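PHOX (Pseudomonas fluorescens, PDB 4A9V) hydrolyses phosphate monoesters as an alkaline phosphatase, using a complex iron-calcium cofactor carried by a beta-propeller. Local coordinates at residues Ser137-Arg142 with Asp253-Gln258; His144-Leu149 with Lys171-Phe176; Leu73-Gly78 with Phe538-Lys543. All coordinates share one frame; numbering follows the deposited sequence.

From the N terminus, L73-G78 is the first segment met, on the opening strand of a four-stranded antiparallel sheet; its partner F538-K543 comes 460 residues later, so contact 3 closes the widest loop. S137-R142, on the last strand of the same sheet, joins D253-Q258 as contact 1, inside that loop. Contact 2, between H144-L149 and K171-F176, is nested inside contact 1, and no closures cross. Contacts 1 and 3 touch directly, F255 packing on F74, E75 and P77, whereas contacts 2 and 3 stay apart, about 14 Å between nearest atoms. Contact 3 joins the four-stranded sheet to the loop after 532-538, contact 1 to a loop of a mixed sheet, and contact 2 pairs two strands there.

Contact 1 (Ser137-Arg142 with Asp253-Gln258); sequences SRYNRR and DPFDPQ
The loop joining strands 249-252 and 262-264 lies against the edge strand 130-144 of a four-stranded sheet, where P257 meets R138 and R141. Each segment carries a type I turn, S137-N140 and D253-D256. The P257 ring rests against the first turn, CG lying 3.3 Å from R138 O, while one face of the R138 guanidinium lies over that same CG, offset toward its rim. R141 reaches the loop with its chain extended and CG anti to the backbone N (chi1 -174°), which places P257 O over the centre of its guanidinium, 3.3 Å from CZ. The angles to NE and NH1 are poor for hydrogen bonds; NH2 instead donates to S259 O. Y139 turns a ring edge to the loop, CE1 coming 3.5 Å from F255 O, and F76 packs edge-to-face with the same ring.

Water does most of the polar joining. One molecule donates to R138 O and accepts from Q258 NE2; another accepts from R138 NH2 and donates to F255 O; a third accepts from R141 NH1 and lies 2.9 Å from D253 O. Within the loop, D253 OD1 and D256 OD1 each accept a backbone N-H in an Asx turn. With no direct hydrogen bond between the segments, this is a hydrated surface joint, held by van der Waals contact, by bridging water and probably by the P257 carbonyl dipole facing the R141 guanidinium.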
loop_
_atom_site.group_PDB
_atom_site.type_symbol
_atom_site.label_atom_id
_atom_site.label_comp_id
_atom_site.label_asym_id
_atom_site.label_seq_id
_atom_site.Cartn_x
_atom_site.Cartn_y
_atom_site.Cartn_z
ATOM N N SER A 137 -9.496 24.503 -2.279
ATOM C CA SER A 137 -10.486 23.810 -3.100
ATOM C C SER A 137 -11.575 23.223 -2.216
ATOM O O SER A 137 -11.284 22.626 -1.175
ATOM C CB SER A 137 -9.825 22.693 -3.892
ATOM O OG SER A 137 -10.805 21.872 -4.503
ATOM N N ARG A 138 -12.803 23.222 -2.720
ATOM C CA ARG A 138 -13.911 22.611 -2.002
ATOM C C ARG A 138 -13.774 21.089 -1.897
ATOM O O ARG A 138 -14.414 20.468 -1.052
ATOM C CB ARG A 138 -15.240 22.979 -2.662
ATOM C CG ARG A 138 -15.546 22.198 -3.926
ATOM C CD ARG A 138 -16.983 22.414 -4.392
ATOM N NE ARG A 138 -17.963 21.815 -3.488
ATOM C CZ ARG A 138 -18.553 20.636 -3.689
ATOM N NH1 ARG A 138 -18.429 20.022 -4.862
ATOM N NH2 ARG A 138 -19.412 20.163 -2.795
ATOM N N TYR A 139 -12.901 20.500 -2.710
ATOM C CA TYR A 139 -12.688 19.055 -2.686
ATOM C C TYR A 139 -11.633 18.628 -1.668
ATOM O O TYR A 139 -11.499 17.448 -1.374
ATOM C CB TYR A 139 -12.318 18.562 -4.080
ATOM C CG TYR A 139 -13.449 18.700 -5.071
ATOM C CD1 TYR A 139 -14.502 17.803 -5.066
ATOM C CD2 TYR A 139 -13.534 19.804 -5.910
ATOM C CE1 TYR A 139 -15.575 17.957 -5.921
ATOM C CE2 TYR A 139 -14.633 19.997 -6.729
ATOM C CZ TYR A 139 -15.641 19.061 -6.743
ATOM O OH TYR A 139 -16.739 19.234 -7.555
ATOM N N ASN A 140 -10.816 19.562 -1.197
ATOM C CA ASN A 140 -9.740 19.194 -0.285
ATOM C C ASN A 140 -10.333 18.656 1.008
ATOM O O ASN A 140 -11.261 19.246 1.561
ATOM C CB ASN A 140 -8.844 20.388 0.024
ATOM C CG ASN A 140 -8.031 20.844 -1.170
ATOM O OD1 ASN A 140 -7.980 20.182 -2.216
ATOM N ND2 ASN A 140 -7.340 21.964 -0.998
ATOM N N ARG A 141 -9.740 17.598 1.548
ATOM C CA ARG A 141 -10.330 16.937 2.696
ATOM C C ARG A 141 -9.295 16.090 3.402
ATOM O O ARG A 141 -8.518 15.394 2.758
ATOM C CB ARG A 141 -11.480 16.053 2.214
ATOM C CG ARG A 141 -12.265 15.411 3.323
ATOM C CD ARG A 141 -13.332 14.495 2.766
ATOM N NE ARG A 141 -14.115 13.940 3.850
ATOM C CZ ARG A 141 -15.188 13.186 3.695
ATOM N NH1 ARG A 141 -15.502 12.716 2.492
ATOM N NH2 ARG A 141 -15.891 12.839 4.766
ATOM N N ARG A 142 -9.353 16.083 4.728
ATOM C CA ARG A 142 -8.713 15.045 5.531
ATOM C C ARG A 142 -9.742 14.036 6.018
ATOM O O ARG A 142 -10.749 14.401 6.623
ATOM C CB ARG A 142 -7.972 15.639 6.727
ATOM C CG ARG A 142 -6.678 16.356 6.390
ATOM C CD ARG A 142 -5.694 15.510 5.593
ATOM N NE ARG A 142 -5.552 14.142 6.084
ATOM C CZ ARG A 142 -5.057 13.824 7.275
ATOM N NH1 ARG A 142 -4.422 14.730 8.003
ATOM N NH2 ARG A 142 -5.190 12.593 7.751
ATOM N N ASP A 253 -15.337 8.425 -1.759
ATOM C CA ASP A 253 -15.713 9.181 -2.944
ATOM C C ASP A 253 -15.038 10.548 -2.921
ATOM O O ASP A 253 -15.479 11.439 -2.201
ATOM C CB ASP A 253 -17.230 9.352 -2.998
ATOM C CG ASP A 253 -17.694 10.083 -4.245
ATOM O OD1 ASP A 253 -16.836 10.542 -5.032
ATOM O OD2 ASP A 253 -18.926 10.232 -4.425
ATOM N N PRO A 254 -13.953 10.715 -3.690
ATOM C CA PRO A 254 -13.228 11.979 -3.600
ATOM C C PRO A 254 -14.017 13.162 -4.159
ATOM O O PRO A 254 -13.679 14.309 -3.882
ATOM C CB PRO A 254 -11.972 11.723 -4.435
ATOM C CG PRO A 254 -12.388 10.687 -5.428
ATOM C CD PRO A 254 -13.377 9.815 -4.707
ATOM N N PHE A 255 -15.023 12.894 -4.983
ATOM C CA PHE A 255 -15.813 13.967 -5.578
ATOM C C PHE A 255 -16.995 14.415 -4.714
ATOM O O PHE A 255 -17.730 15.324 -5.101
ATOM C CB PHE A 255 -16.289 13.568 -6.974
ATOM C CG PHE A 255 -15.181 13.504 -7.984
ATOM C CD1 PHE A 255 -14.748 14.650 -8.633
ATOM C CD2 PHE A 255 -14.530 12.312 -8.247
ATOM C CE1 PHE A 255 -13.696 14.610 -9.527
ATOM C CE2 PHE A 255 -13.478 12.267 -9.144
ATOM C CZ PHE A 255 -13.049 13.418 -9.770
ATOM N N ASP A 256 -17.146 13.825 -3.534
ATOM C CA ASP A 256 -18.184 14.250 -2.596
ATOM C C ASP A 256 -17.576 14.496 -1.221
ATOM O O ASP A 256 -17.395 13.569 -0.438
ATOM C CB ASP A 256 -19.286 13.192 -2.484
ATOM C CG ASP A 256 -20.404 13.607 -1.543
ATOM O OD1 ASP A 256 -20.313 14.704 -0.949
ATOM O OD2 ASP A 256 -21.333 12.794 -1.339
ATOM N N PRO A 257 -17.182 15.740 -0.947
ATOM C CA PRO A 257 -16.395 15.995 0.257
ATOM C C PRO A 257 -17.182 15.890 1.560
ATOM O O PRO A 257 -16.586 15.939 2.630
ATOM C CB PRO A 257 -15.861 17.421 0.050
ATOM C CG PRO A 257 -16.687 18.010 -1.035
ATOM C CD PRO A 257 -17.190 16.882 -1.874
ATOM N N GLN A 258 -18.491 15.673 1.473
ATOM C CA GLN A 258 -19.294 15.426 2.665
ATOM C C GLN A 258 -19.735 13.969 2.781
ATOM O O GLN A 258 -20.516 13.628 3.665
ATOM C CB GLN A 258 -20.508 16.354 2.688
ATOM C CG GLN A 258 -20.155 17.801 3.000
ATOM C CD GLN A 258 -19.531 18.522 1.822
ATOM O OE1 GLN A 258 -20.043 18.462 0.701
ATOM N NE2 GLN A 258 -18.453 19.257 2.079
HETATM O O HOH W 1 -16.928 21.114 0.042
HETATM O O HOH W 2 -19.793 17.146 -3.825
HETATM O O HOH W 3 -13.356 15.332 -1.319
HETATM O O HOH W 4 -14.132 12.931 -0.053
#

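Contact 2 (His144-Leu149 with Lys171-Phe176); sequences HGNSPL and KVLGTF
L149 and V172 form a hydrogen-bonded antiparallel pair, and next to them P148 and L173 make a non-hydrogen-bonded one. L149 N donates to V172 O at 2.8 Å, and V172 N to L149 O at 3.0 Å. A shorter bond, G174 N to S147 O at 2.7 Å, extends the pairing to the turn H144-S147.

The tightest packing is where two glycines meet. G174 CA lies 3.1 Å from G145 O and also approaches H144 O, both as CA-H...O contacts; a side chain on G174 would run into G145 O, so the backbones can close only because the residue is bare. The turn is stiffened from within: H144 ND1 accepts from N146 N, which lies in the imidazole plane, and S147 OG accepts a nearly straight bond from H144 N (177°) while sitting over the centre of the imidazole.

Buried beside this, L149 sets CD2 3.9 Å from T175 CB, and its CB meets V172 CG1. The other face of the sheet is looser and open to solvent: P148 and L173 lie there, L173 CD2 coming no nearer than 3.7 Å to N146 O, and the extended K171 chain leads away.

R233 binds G145 O and N146 OD1, and E193 accepts from T175 OG1. Strand 171-173 edges the mixed sheet beside 148-152, with L149 against K263 of strand 262-264 and V250 of strand 249-252, while N146 and F176 lean on L114 of helix 107-115.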
loop_
_atom_site.group_PDB
_atom_site.type_symbol
_atom_site.label_atom_id
_atom_site.label_comp_id
_atom_site.label_asym_id
_atom_site.label_seq_id
_atom_site.Cartn_x
_atom_site.Cartn_y
_atom_site.Cartn_z
ATOM N N HIS A 144 -9.181 11.094 8.735
ATOM C CA HIS A 144 -8.116 10.748 9.658
ATOM C C HIS A 144 -8.531 9.685 10.638
ATOM O O HIS A 144 -9.618 9.099 10.535
ATOM C CB HIS A 144 -7.601 12.003 10.366
ATOM C CG HIS A 144 -8.672 12.777 11.081
ATOM N ND1 HIS A 144 -9.313 12.294 12.165
ATOM C CD2 HIS A 144 -9.219 14.027 10.820
ATOM C CE1 HIS A 144 -10.226 13.184 12.572
ATOM N NE2 HIS A 144 -10.154 14.256 11.761
ATOM N N GLY A 145 -7.655 9.401 11.594
ATOM C CA GLY A 145 -7.841 8.273 12.490
ATOM C C GLY A 145 -8.977 8.403 13.488
ATOM O O GLY A 145 -9.324 7.417 14.139
ATOM N N ASN A 146 -9.596 9.583 13.556
ATOM C CA ASN A 146 -10.801 9.780 14.367
ATOM C C ASN A 146 -12.052 10.139 13.548
ATOM O O ASN A 146 -13.097 10.412 14.130
ATOM C CB ASN A 146 -10.563 10.843 15.452
ATOM C CG ASN A 146 -9.861 10.282 16.676
ATOM O OD1 ASN A 146 -10.308 9.291 17.257
ATOM N ND2 ASN A 146 -8.793 10.949 17.107
ATOM N N SER A 147 -11.984 10.071 12.218
ATOM C CA SER A 147 -13.128 10.473 11.397
ATOM C C SER A 147 -14.276 9.471 11.515
ATOM O O SER A 147 -14.045 8.268 11.547
ATOM C CB SER A 147 -12.718 10.593 9.935
ATOM O OG SER A 147 -11.768 11.630 9.731
ATOM N N PRO A 148 -15.522 9.949 11.411
ATOM C CA PRO A 148 -16.642 9.016 11.478
ATOM C C PRO A 148 -16.853 8.265 10.164
ATOM O O PRO A 148 -17.134 8.880 9.140
ATOM C CB PRO A 148 -17.834 9.919 11.805
ATOM C CG PRO A 148 -17.448 11.267 11.299
ATOM C CD PRO A 148 -15.958 11.353 11.473
ATOM N N LEU A 149 -16.731 6.941 10.213
ATOM C CA LEU A 149 -16.877 6.081 9.041
ATOM C C LEU A 149 -17.997 5.068 9.260
ATOM O O LEU A 149 -18.435 4.832 10.381
ATOM C CB LEU A 149 -15.570 5.321 8.758
ATOM C CG LEU A 149 -14.529 5.976 7.857
ATOM C CD1 LEU A 149 -14.130 7.380 8.261
ATOM C CD2 LEU A 149 -13.292 5.107 7.728
ATOM N N LYS A 171 -20.750 1.683 12.845
ATOM C CA LYS A 171 -20.125 2.998 12.858
ATOM C C LYS A 171 -18.783 2.925 13.557
ATOM O O LYS A 171 -18.719 2.633 14.742
ATOM C CB LYS A 171 -21.025 4.004 13.574
ATOM C CG LYS A 171 -22.314 4.299 12.829
ATOM C CD LYS A 171 -23.125 5.367 13.541
ATOM C CE LYS A 171 -24.385 5.719 12.771
ATOM N NZ LYS A 171 -25.094 6.864 13.403
ATOM N N VAL A 172 -17.740 3.362 12.872
ATOM C CA VAL A 172 -16.394 3.217 13.390
ATOM C C VAL A 172 -15.663 4.549 13.283
ATOM O O VAL A 172 -15.860 5.298 12.332
ATOM C CB VAL A 172 -15.633 2.086 12.652
ATOM C CG1 VAL A 172 -15.658 2.288 11.148
ATOM C CG2 VAL A 172 -14.203 1.941 13.166
ATOM N N LEU A 173 -14.838 4.844 14.279
ATOM C CA LEU A 173 -13.961 6.002 14.225
ATOM C C LEU A 173 -12.660 5.635 13.531
ATOM O O LEU A 173 -11.881 4.802 14.004
ATOM C CB LEU A 173 -13.674 6.542 15.618
ATOM C CG LEU A 173 -14.885 7.076 16.381
ATOM C CD1 LEU A 173 -14.437 7.650 17.711
ATOM C CD2 LEU A 173 -15.645 8.111 15.567
ATOM N N GLY A 174 -12.418 6.304 12.417
ATOM C CA GLY A 174 -11.095 6.342 11.831
ATOM C C GLY A 174 -10.800 5.281 10.802
ATOM O O GLY A 174 -11.339 4.166 10.829
ATOM N N THR A 175 -9.911 5.661 9.894
ATOM C CA THR A 175 -9.059 4.750 9.171
ATOM C C THR A 175 -7.632 5.243 9.379
ATOM O O THR A 175 -7.399 6.455 9.464
ATOM C CB THR A 175 -9.460 4.713 7.677
ATOM O OG1 THR A 175 -8.695 3.734 6.982
ATOM C CG2 THR A 175 -9.279 6.057 6.996
ATOM N N PHE A 176 -6.733 4.315 9.688
ATOM C CA PHE A 176 -5.361 4.663 10.014
ATOM C C PHE A 176 -4.442 3.528 9.563
ATOM O O PHE A 176 -4.917 2.500 9.080
ATOM C CB PHE A 176 -5.200 4.999 11.516
ATOM C CG PHE A 176 -5.753 3.951 12.459
ATOM C CD1 PHE A 176 -5.019 2.810 12.757
ATOM C CD2 PHE A 176 -6.979 4.122 13.077
ATOM C CE1 PHE A 176 -5.527 1.838 13.599
ATOM C CE2 PHE A 176 -7.474 3.171 13.953
ATOM C CZ PHE A 176 -6.765 2.010 14.180
#

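Contact 3 (Leu73-Gly78 with Phe538-Lys543); sequences LFEFPG and FSPDQK. With EDO (1,2-ethanediol), chain O.
Strand 68-76 passes the loop that follows strand 532-538 without pairing with it, the CA atoms of L73 and F538 being 7.0 Å apart, so that side chains of the strand, chiefly L73, reach across to P540 and to the F538 carbonyl. No hydrogen bond crosses. L73 points toward the loop, and with CG anti to the backbone N (chi1 -179°) its two methyls, CD1 and CD2, both lie 3.9 Å from F538 O. CD2 also touches P540 CD at 3.8 Å, the leucine side chain crossing the proline at about a right angle. F546 of strand 544-550 packs on L73 as well. With L73 cut back to an alanine, P540 CD and F546 would probably lose the branched end that packs on them, opening a gap between strand and loop.

At the exposed end, E75 runs past P540 in the opposite direction; it has two conformers, so its close approach to the proline is doubtful as a lasting contact. A 1,2-ethanediol, probably from the crystallisation liquor, takes the E75 N-H on O1 at 2.8 Å in a nearly straight bond.

The proline is carried by a well-tied turn. Q542 N donates to S539 O at 2.9 Å, closing a type I turn, and D541 OD1 accepts from S539 OG at 2.7 Å and from K543 N at 3.0 Å, from opposite faces of its carboxylate. R126 forms a salt bridge with D541 OD2, and K485 donates to P540 O.

The compact turn, with its Asx turn at D541, links the antiparallel strands 532-538 and 544-550. Their sheet also joins N-terminal strand 30-37 to C-terminal strand 572-578, as in the ring closure of beta-propellers, and the contact probably packs this blade against the next one.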
loop_
_atom_site.group_PDB
_atom_site.type_symbol
_atom_site.label_atom_id
_atom_site.label_comp_id
_atom_site.label_asym_id
_atom_site.label_seq_id
_atom_site.Cartn_x
_atom_site.Cartn_y
_atom_site.Cartn_z
ATOM N N LEU A 73 -4.812 9.334 -8.845
ATOM C CA LEU A 73 -5.254 10.558 -9.485
ATOM C C LEU A 73 -6.548 10.285 -10.259
ATOM O O LEU A 73 -6.654 9.294 -10.991
ATOM C CB LEU A 73 -4.153 11.089 -10.414
ATOM C CG LEU A 73 -4.468 12.391 -11.146
ATOM C CD1 LEU A 73 -3.204 13.201 -11.379
ATOM C CD2 LEU A 73 -5.180 12.149 -12.467
ATOM N N PHE A 74 -7.512 11.185 -10.089
ATOM C CA PHE A 74 -8.809 11.121 -10.746
ATOM C C PHE A 74 -8.950 12.316 -11.675
ATOM O O PHE A 74 -8.939 13.460 -11.240
ATOM C CB PHE A 74 -9.930 11.163 -9.700
ATOM C CG PHE A 74 -9.962 9.961 -8.796
ATOM C CD1 PHE A 74 -9.124 9.871 -7.695
ATOM C CD2 PHE A 74 -10.818 8.903 -9.064
ATOM C CE1 PHE A 74 -9.128 8.743 -6.894
ATOM C CE2 PHE A 74 -10.822 7.770 -8.265
ATOM C CZ PHE A 74 -9.974 7.693 -7.181
ATOM N N GLU A 75 -9.107 12.045 -12.962
ATOM C CA GLU A 75 -9.488 13.048 -13.964
ATOM C C GLU A 75 -10.697 13.822 -13.480
ATOM O O GLU A 75 -11.649 13.211 -13.022
ATOM C CB GLU A 75 -9.867 12.348 -15.270
ATOM C CG GLU A 75 -8.694 11.739 -16.015
ATOM C CD GLU A 75 -9.125 10.715 -17.047
ATOM O OE1 GLU A 75 -9.640 11.121 -18.108
ATOM O OE2 GLU A 75 -8.940 9.504 -16.799
ATOM N N PHE A 76 -10.706 15.138 -13.638
ATOM C CA PHE A 76 -11.857 15.925 -13.256
ATOM C C PHE A 76 -12.818 16.027 -14.439
ATOM O O PHE A 76 -12.454 16.548 -15.485
ATOM C CB PHE A 76 -11.404 17.320 -12.817
ATOM C CG PHE A 76 -12.393 18.026 -11.943
ATOM C CD1 PHE A 76 -13.522 18.603 -12.491
ATOM C CD2 PHE A 76 -12.234 18.045 -10.569
ATOM C CE1 PHE A 76 -14.478 19.191 -11.687
ATOM C CE2 PHE A 76 -13.179 18.646 -9.755
ATOM C CZ PHE A 76 -14.293 19.238 -10.321
ATOM N N PRO A 77 -14.020 15.442 -14.325
ATOM C CA PRO A 77 -14.920 15.453 -15.476
ATOM C C PRO A 77 -15.156 16.865 -16.015
ATOM O O PRO A 77 -15.438 17.782 -15.252
ATOM C CB PRO A 77 -16.210 14.842 -14.911
ATOM C CG PRO A 77 -15.737 13.957 -13.804
ATOM C CD PRO A 77 -14.596 14.712 -13.184
ATOM N N GLY A 78 -14.962 17.038 -17.319
ATOM C CA GLY A 78 -15.176 18.324 -17.954
ATOM C C GLY A 78 -14.012 19.301 -17.941
ATOM O O GLY A 78 -14.135 20.392 -18.497
ATOM N N PHE A 538 -0.051 8.863 -12.472
ATOM C CA PHE A 538 0.299 9.636 -13.651
ATOM C C PHE A 538 -0.792 10.658 -13.939
ATOM O O PHE A 538 -1.979 10.378 -13.793
ATOM C CB PHE A 538 0.476 8.713 -14.858
ATOM C CG PHE A 538 1.704 7.858 -14.783
ATOM C CD1 PHE A 538 1.695 6.657 -14.092
ATOM C CD2 PHE A 538 2.872 8.257 -15.410
ATOM C CE1 PHE A 538 2.855 5.919 -13.950
ATOM C CE2 PHE A 538 4.037 7.523 -15.269
ATOM C CZ PHE A 538 4.020 6.337 -14.561
ATOM N N SER A 539 -0.407 11.791 -14.507
ATOM C CA SER A 539 -1.384 12.632 -15.172
ATOM C C SER A 539 -1.992 11.843 -16.331
ATOM O O SER A 539 -1.335 10.977 -16.910
ATOM C CB SER A 539 -0.719 13.911 -15.679
ATOM O OG SER A 539 0.334 13.594 -16.566
ATOM N N PRO A 540 -3.198 12.232 -16.772
ATOM C CA PRO A 540 -3.801 11.494 -17.882
ATOM C C PRO A 540 -2.945 11.495 -19.148
ATOM O O PRO A 540 -2.828 10.458 -19.810
ATOM C CB PRO A 540 -5.141 12.199 -18.075
ATOM C CG PRO A 540 -5.494 12.636 -16.690
ATOM C CD PRO A 540 -4.192 13.060 -16.065
ATOM N N ASP A 541 -2.241 12.596 -19.403
ATOM C CA ASP A 541 -1.392 12.691 -20.580
ATOM C C ASP A 541 -0.014 12.044 -20.423
ATOM O O ASP A 541 0.741 11.994 -21.391
ATOM C CB ASP A 541 -1.262 14.151 -21.053
ATOM C CG ASP A 541 -0.441 15.033 -20.107
ATOM O OD1 ASP A 541 0.133 14.525 -19.116
ATOM O OD2 ASP A 541 -0.386 16.259 -20.349
ATOM N N GLN A 542 0.256 11.474 -19.247
ATOM C CA GLN A 542 1.455 10.669 -19.006
ATOM C C GLN A 542 2.738 11.494 -19.012
ATOM O O GLN A 542 3.840 10.933 -18.978
ATOM C CB GLN A 542 1.559 9.514 -20.003
ATOM C CG GLN A 542 0.276 8.714 -20.183
ATOM C CD GLN A 542 -0.036 7.832 -18.993
ATOM O OE1 GLN A 542 0.487 6.727 -18.890
ATOM N NE2 GLN A 542 -0.970 8.261 -18.156
ATOM N N LYS A 543 2.597 12.817 -18.955
ATOM C CA LYS A 543 3.748 13.716 -18.950
ATOM C C LYS A 543 4.206 14.111 -17.541
ATOM O O LYS A 543 5.271 14.705 -17.378
ATOM C CB LYS A 543 3.448 14.953 -19.795
ATOM C CG LYS A 543 3.257 14.619 -21.259
ATOM C CD LYS A 543 2.818 15.837 -22.038
ATOM C CE LYS A 543 2.684 15.521 -23.514
ATOM N NZ LYS A 543 2.142 16.684 -24.272
HETATM C C1 EDO O . -10.351 9.338 -14.096
HETATM O O1 EDO O . -8.835 9.464 -13.897
HETATM C C2 EDO O . -10.934 8.514 -12.942
HETATM O O2 EDO O . -12.267 8.968 -12.648
#